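Local coordinates for Esterase/lipase (Uncultured bacterium, PDB 3K6K), which probably hydrolyses carboxylic ester bonds, as a bacterial homologue of hormone-sensitive lipase with the alpha/beta hydrolase fold, at residues I71-D76 / L114-Y119; A81-F86 / K108-T113. All coordinates share one frame; numbering follows the deposited sequence.

Contacts 1 and 2 are the two flanks of one strand, 113-117, in the central sheet of an alpha/beta hydrolase fold. Contact 1 pairs it antiparallel with strand 68-74, and contact 2 begins its parallel pairing with strand 82-86, so the order 68-74, 113-117, 82-86 is set here. Their centres are about 8 Å apart. Beyond contact 2 the parallel ladder probably continues through W115 N to I83 O and L117 N to Y85 O, both 2.9 Å, while R72 CG packs 3.6 Å from T113 CG2. Strand 82-86 also adjoins strand 151-156, which leads to the probable nucleophile elbow at S157; there Y85 OH hydrogen-bonds D156 OD1.

Contact 1 of 2, residues I71-D76 / L114-Y119; sequences IRQATD and LWSLDY
The R72 chain runs alongside the indole of W115, its aliphatic part passing over one face of the ring system. CD does the touching: it sits 3.6 Å from the centroid of the six-membered ring, a CH-pi contact only 18° off the ring normal. With CG anti to the backbone N (chi1 -175°) and CD extended beyond it, the chain follows the ring before bending at chi3, which leaves the guanidinium plane 58° from the indole plane rather than stacked on it. In the five-membered ring, W115 NE1 hydrogen-bonds H82 ND1 of strand 82-86. Replacing the indole by an alanine side chain is likely to leave the R72 methylenes without the surface they lie on and H82 ND1 without its N-H partner. On the opposite face of the sheet, Q73 and L114 also run alongside each other, with L114 CD2 3.7 Å from the amide carbon Q73 CD. The Q73 amide reaches on until OE1 meets S116 CB at 3.4 Å; a water joins OE1 to S116 OG, and NE2 bonds T103 OG1 of helix 96-110. In the backbone, I71 with S116 and Q73 with L114 are hydrogen-bonded antiparallel pairs, L114 N to Q73 O measuring 2.7 Å, with R72-W115 the non-hydrogen-bonded pair between them. The chemistry thus differs by face: dispersion and CH-pi contact beside the indole, and across the sheet a buried glutamine amide whose two polar ends are both satisfied, which fixes its rotation.

Contact 2 of 2, residues A81-F86 / K108-T113; sequences AHILYF and KQSSAT
T113 bonds to segment 81-86 with both its backbone groups: its N donates to A81 O at 3.1 Å, and its O accepts from I83 N at 2.9 Å. The first of these bonds is nearly straight, at 174°. H82 sits between the two, its CA 3.2 Å from T113 O in a CA-H...O contact within the parallel H82-T113 bridge. A81 O is gripped twice, because a water that donates to it also accepts from T113 OG1 at 2.6 Å. The torsion of T113 (chi1 -57°) sets OG1 beside its own backbone N, and one water can therefore span hydroxyl and carbonyl. This is where a beta-alpha-beta crossover closes: the chain leaves strand 82-86, returns along helix 96-110 and enters strand 113-117, which runs parallel to strand 82-86 beside it. The reversal out of the helix is a Schellman motif, in which S111 takes a positive phi of 49° and the chain turns through A112 into the strand. Packing fills the angle between helix end and strand. A112 CB points into it and meets I83 CG1 at 3.8 Å and, more loosely, A81 CB. The I83 chain stretches past A112 until CD1 lies 3.5 Å from S110 OG, a methyl against a hydroxyl that has a weak hydrogen bond to A107 O. H82 and T113 project from the other face of the sheet, the imidazole near T113 CB but with its ND1 engaged by W115, while L141 and A145 of helix 129-145 pack against the histidine.

Contact 1 of 2, residues I71-D76 / L114-Y119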
loop_
_atom_site.group_PDB
_atom_site.type_symbol
_atom_site.label_atom_id
_atom_site.label_comp_id
_atom_site.label_asym_id
_atom_site.label_seq_id
_atom_site.Cartn_x
_atom_site.Cartn_y
_atom_site.Cartn_z
ATOM N N ILE A 71 -1.196 29.683 7.299
ATOM C CA ILE A 71 -1.514 30.273 6.031
ATOM C C ILE A 71 -2.667 29.482 5.447
ATOM O O ILE A 71 -2.524 28.293 5.146
ATOM C CB ILE A 71 -0.316 30.267 5.056
ATOM C CG1 ILE A 71 0.849 31.067 5.618
ATOM C CG2 ILE A 71 -0.738 30.746 3.647
ATOM C CD1 ILE A 71 2.121 30.948 4.699
ATOM N N ARG A 72 -3.809 30.144 5.307
ATOM C CA ARG A 72 -4.983 29.571 4.704
ATOM C C ARG A 72 -4.877 29.792 3.212
ATOM O O ARG A 72 -4.399 30.856 2.772
ATOM C CB ARG A 72 -6.222 30.254 5.279
ATOM C CG ARG A 72 -7.532 29.667 4.824
ATOM C CD ARG A 72 -8.759 30.299 5.486
ATOM N NE ARG A 72 -9.232 31.482 4.778
ATOM C CZ ARG A 72 -9.412 32.661 5.367
ATOM N NH1 ARG A 72 -9.174 32.795 6.684
ATOM N NH2 ARG A 72 -9.846 33.695 4.644
ATOM N N GLN A 73 -5.314 28.800 2.430
ATOM C CA GLN A 73 -5.019 28.738 1.003
ATOM C C GLN A 73 -6.216 28.156 0.284
ATOM O O GLN A 73 -6.767 27.095 0.691
ATOM C CB GLN A 73 -3.757 27.854 0.742
ATOM C CG GLN A 73 -2.593 28.105 1.695
ATOM C CD GLN A 73 -1.340 27.235 1.509
ATOM O OE1 GLN A 73 -0.560 27.067 2.466
ATOM N NE2 GLN A 73 -1.101 26.742 0.306
ATOM N N ALA A 74 -6.616 28.828 -0.783
ATOM C CA ALA A 74 -7.788 28.443 -1.550
ATOM C C ALA A 74 -7.981 29.297 -2.814
ATOM O O ALA A 74 -7.535 30.473 -2.890
ATOM C CB ALA A 74 -9.008 28.554 -0.693
ATOM N N THR A 75 -8.667 28.739 -3.773
ATOM C CA THR A 75 -9.240 29.494 -4.830
ATOM C C THR A 75 -10.599 30.077 -4.435
ATOM O O THR A 75 -11.281 29.605 -3.573
ATOM C CB THR A 75 -9.441 28.683 -6.124
ATOM O OG1 THR A 75 -10.315 27.582 -5.892
ATOM C CG2 THR A 75 -8.186 28.228 -6.658
ATOM N N ASP A 76 -10.932 31.142 -5.126
ATOM C CA ASP A 76 -12.245 31.696 -5.298
ATOM C C ASP A 76 -13.286 30.604 -5.570
ATOM O O ASP A 76 -14.402 30.664 -5.117
ATOM C CB ASP A 76 -12.142 32.643 -6.484
ATOM C CG ASP A 76 -13.311 33.538 -6.630
ATOM O OD1 ASP A 76 -13.702 33.733 -7.776
ATOM O OD2 ASP A 76 -13.839 34.051 -5.640
ATOM N N LEU A 114 -7.217 24.962 2.314
ATOM C CA LEU A 114 -6.178 24.272 3.027
ATOM C C LEU A 114 -5.607 25.252 4.048
ATOM O O LEU A 114 -5.449 26.425 3.761
ATOM C CB LEU A 114 -5.140 23.772 2.025
ATOM C CG LEU A 114 -3.905 23.073 2.570
ATOM C CD1 LEU A 114 -3.379 22.025 1.546
ATOM C CD2 LEU A 114 -2.830 24.124 2.865
ATOM N N TRP A 115 -5.288 24.772 5.235
ATOM C CA TRP A 115 -4.828 25.600 6.329
ATOM C C TRP A 115 -3.500 24.969 6.655
ATOM O O TRP A 115 -3.489 23.896 7.237
ATOM C CB TRP A 115 -5.711 25.391 7.565
ATOM C CG TRP A 115 -7.151 25.769 7.356
ATOM C CD1 TRP A 115 -8.079 25.081 6.644
ATOM C CD2 TRP A 115 -7.819 26.944 7.865
ATOM N NE1 TRP A 115 -9.282 25.733 6.672
ATOM C CE2 TRP A 115 -9.155 26.883 7.416
ATOM C CE3 TRP A 115 -7.405 28.048 8.655
ATOM C CZ2 TRP A 115 -10.109 27.899 7.709
ATOM C CZ3 TRP A 115 -8.342 29.046 8.976
ATOM C CH2 TRP A 115 -9.695 28.961 8.499
ATOM N N SER A 116 -2.405 25.621 6.270
ATOM C CA SER A 116 -1.087 25.079 6.517
ATOM C C SER A 116 -0.554 25.589 7.840
ATOM O O SER A 116 -0.256 26.798 8.022
ATOM C CB SER A 116 -0.140 25.341 5.323
ATOM O OG SER A 116 1.153 24.787 5.573
ATOM N N LEU A 117 -0.453 24.678 8.790
ATOM C CA LEU A 117 -0.223 25.098 10.149
ATOM C C LEU A 117 1.206 25.476 10.373
ATOM O O LEU A 117 2.060 24.759 9.940
ATOM C CB LEU A 117 -0.602 23.986 11.106
ATOM C CG LEU A 117 -0.638 24.449 12.542
ATOM C CD1 LEU A 117 -2.006 25.123 12.761
ATOM C CD2 LEU A 117 -0.386 23.297 13.529
ATOM N N ASP A 118 1.470 26.604 11.050
ATOM C CA ASP A 118 2.830 26.902 11.575
ATOM C C ASP A 118 3.005 26.345 12.989
ATOM O O ASP A 118 3.271 27.092 13.941
ATOM C CB ASP A 118 3.141 28.425 11.535
ATOM C CG ASP A 118 4.635 28.752 11.347
ATOM O OD1 ASP A 118 5.557 28.029 11.789
ATOM O OD2 ASP A 118 4.886 29.775 10.714
ATOM N N TYR A 119 2.830 25.032 13.153
ATOM C CA TYR A 119 3.055 24.410 14.467
ATOM C C TYR A 119 4.443 24.736 14.944
ATOM O O TYR A 119 5.284 25.057 14.156
ATOM C CB TYR A 119 2.859 22.880 14.439
ATOM C CG TYR A 119 3.847 22.141 13.591
ATOM C CD1 TYR A 119 5.069 21.730 14.120
ATOM C CD2 TYR A 119 3.558 21.820 12.276
ATOM C CE1 TYR A 119 5.982 21.055 13.325
ATOM C CE2 TYR A 119 4.486 21.130 11.448
ATOM C CZ TYR A 119 5.675 20.781 11.988
ATOM O OH TYR A 119 6.565 20.100 11.218
HETATM O O HOH W 1 2.049 25.402 3.196
#

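Contact 2 of 2, residues A81-F86 / K108-T113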
loop_
_atom_site.group_PDB
_atom_site.type_symbol
_atom_site.label_atom_id
_atom_site.label_comp_id
_atom_site.label_asym_id
_atom_site.label_seq_id
_atom_site.Cartn_x
_atom_site.Cartn_y
_atom_site.Cartn_z
ATOM N N ALA A 81 -14.908 21.686 1.630
ATOM C CA ALA A 81 -13.878 20.833 2.243
ATOM C C ALA A 81 -12.714 21.640 2.867
ATOM O O ALA A 81 -12.325 22.693 2.363
ATOM C CB ALA A 81 -13.357 19.854 1.205
ATOM N N HIS A 82 -12.173 21.160 3.967
ATOM C CA HIS A 82 -10.994 21.751 4.553
ATOM C C HIS A 82 -9.928 20.693 4.663
ATOM O O HIS A 82 -10.269 19.529 5.025
ATOM C CB HIS A 82 -11.326 22.270 5.943
ATOM C CG HIS A 82 -12.366 23.351 5.929
ATOM N ND1 HIS A 82 -12.039 24.692 5.913
ATOM C CD2 HIS A 82 -13.717 23.284 5.835
ATOM C CE1 HIS A 82 -13.150 25.404 5.850
ATOM N NE2 HIS A 82 -14.179 24.576 5.806
ATOM N N ILE A 83 -8.668 21.084 4.353
ATOM C CA ILE A 83 -7.493 20.272 4.552
ATOM C C ILE A 83 -6.650 20.941 5.649
ATOM O O ILE A 83 -6.261 22.107 5.540
ATOM C CB ILE A 83 -6.588 20.082 3.232
ATOM C CG1 ILE A 83 -7.412 19.576 2.033
ATOM C CG2 ILE A 83 -5.411 19.141 3.529
ATOM C CD1 ILE A 83 -6.672 19.528 0.692
ATOM N N LEU A 84 -6.351 20.209 6.702
ATOM C CA LEU A 84 -5.529 20.767 7.702
ATOM C C LEU A 84 -4.146 20.152 7.467
ATOM O O LEU A 84 -4.004 18.954 7.648
ATOM C CB LEU A 84 -6.062 20.358 9.076
ATOM C CG LEU A 84 -5.216 20.780 10.284
ATOM C CD1 LEU A 84 -4.879 22.304 10.145
ATOM C CD2 LEU A 84 -5.923 20.479 11.623
ATOM N N TYR A 85 -3.163 20.980 7.070
ATOM C CA TYR A 85 -1.837 20.511 6.627
ATOM C C TYR A 85 -0.675 20.728 7.642
ATOM O O TYR A 85 -0.489 21.837 8.148
ATOM C CB TYR A 85 -1.458 21.090 5.239
ATOM C CG TYR A 85 -0.297 20.343 4.614
ATOM C CD1 TYR A 85 1.023 20.662 4.944
ATOM C CD2 TYR A 85 -0.527 19.282 3.705
ATOM C CE1 TYR A 85 2.090 19.916 4.401
ATOM C CE2 TYR A 85 0.504 18.551 3.161
ATOM C CZ TYR A 85 1.822 18.866 3.508
ATOM O OH TYR A 85 2.864 18.129 2.982
ATOM N N PHE A 86 0.141 19.701 7.866
ATOM C CA PHE A 86 1.335 19.875 8.665
ATOM C C PHE A 86 2.613 19.648 7.829
ATOM O O PHE A 86 2.784 18.599 7.255
ATOM C CB PHE A 86 1.344 18.937 9.894
ATOM C CG PHE A 86 0.054 18.865 10.622
ATOM C CD1 PHE A 86 -0.545 20.014 11.134
ATOM C CD2 PHE A 86 -0.575 17.638 10.827
ATOM C CE1 PHE A 86 -1.746 19.936 11.828
ATOM C CE2 PHE A 86 -1.797 17.542 11.526
ATOM C CZ PHE A 86 -2.381 18.684 12.024
ATOM N N LYS A 108 -5.726 23.860 -4.934
ATOM C CA LYS A 108 -6.314 24.034 -6.224
ATOM C C LYS A 108 -6.973 22.749 -6.803
ATOM O O LYS A 108 -8.162 22.769 -7.166
ATOM C CB LYS A 108 -5.263 24.562 -7.200
ATOM C CG LYS A 108 -5.794 24.831 -8.592
ATOM C CD LYS A 108 -4.761 25.631 -9.367
ATOM C CE LYS A 108 -5.246 26.022 -10.765
ATOM N NZ LYS A 108 -6.018 27.335 -10.780
ATOM N N GLN A 109 -6.200 21.653 -6.878
ATOM C CA GLN A 109 -6.677 20.369 -7.409
ATOM C C GLN A 109 -7.709 19.636 -6.521
ATOM O O GLN A 109 -8.362 18.666 -6.945
ATOM C CB GLN A 109 -5.498 19.455 -7.670
ATOM C CG GLN A 109 -4.294 20.182 -8.154
ATOM C CD GLN A 109 -3.502 19.426 -9.151
ATOM O OE1 GLN A 109 -2.267 19.480 -9.145
ATOM N NE2 GLN A 109 -4.195 18.729 -10.055
ATOM N N SER A 110 -7.884 20.080 -5.297
ATOM C CA SER A 110 -8.897 19.435 -4.493
ATOM C C SER A 110 -10.107 20.317 -4.217
ATOM O O SER A 110 -11.005 19.890 -3.482
ATOM C CB SER A 110 -8.280 18.993 -3.179
ATOM O OG SER A 110 -7.777 20.174 -2.580
ATOM N N SER A 111 -10.137 21.535 -4.785
ATOM C CA SER A 111 -11.221 22.535 -4.524
ATOM C C SER A 111 -11.496 22.736 -3.019
ATOM O O SER A 111 -12.649 22.900 -2.580
ATOM C CB SER A 111 -12.539 22.182 -5.265
ATOM O OG SER A 111 -12.586 22.720 -6.585
ATOM N N ALA A 112 -10.430 22.718 -2.242
ATOM C CA ALA A 112 -10.521 22.805 -0.815
ATOM C C ALA A 112 -9.880 24.099 -0.302
ATOM O O ALA A 112 -9.090 24.795 -0.995
ATOM C CB ALA A 112 -9.806 21.602 -0.178
ATOM N N THR A 113 -10.192 24.378 0.951
ATOM C CA THR A 113 -9.502 25.373 1.680
ATOM C C THR A 113 -8.478 24.631 2.510
ATOM O O THR A 113 -8.811 23.799 3.340
ATOM C CB THR A 113 -10.468 26.190 2.553
ATOM O OG1 THR A 113 -11.483 26.764 1.712
ATOM C CG2 THR A 113 -9.740 27.281 3.312
HETATM O O HOH W 2 -13.566 25.210 1.755
#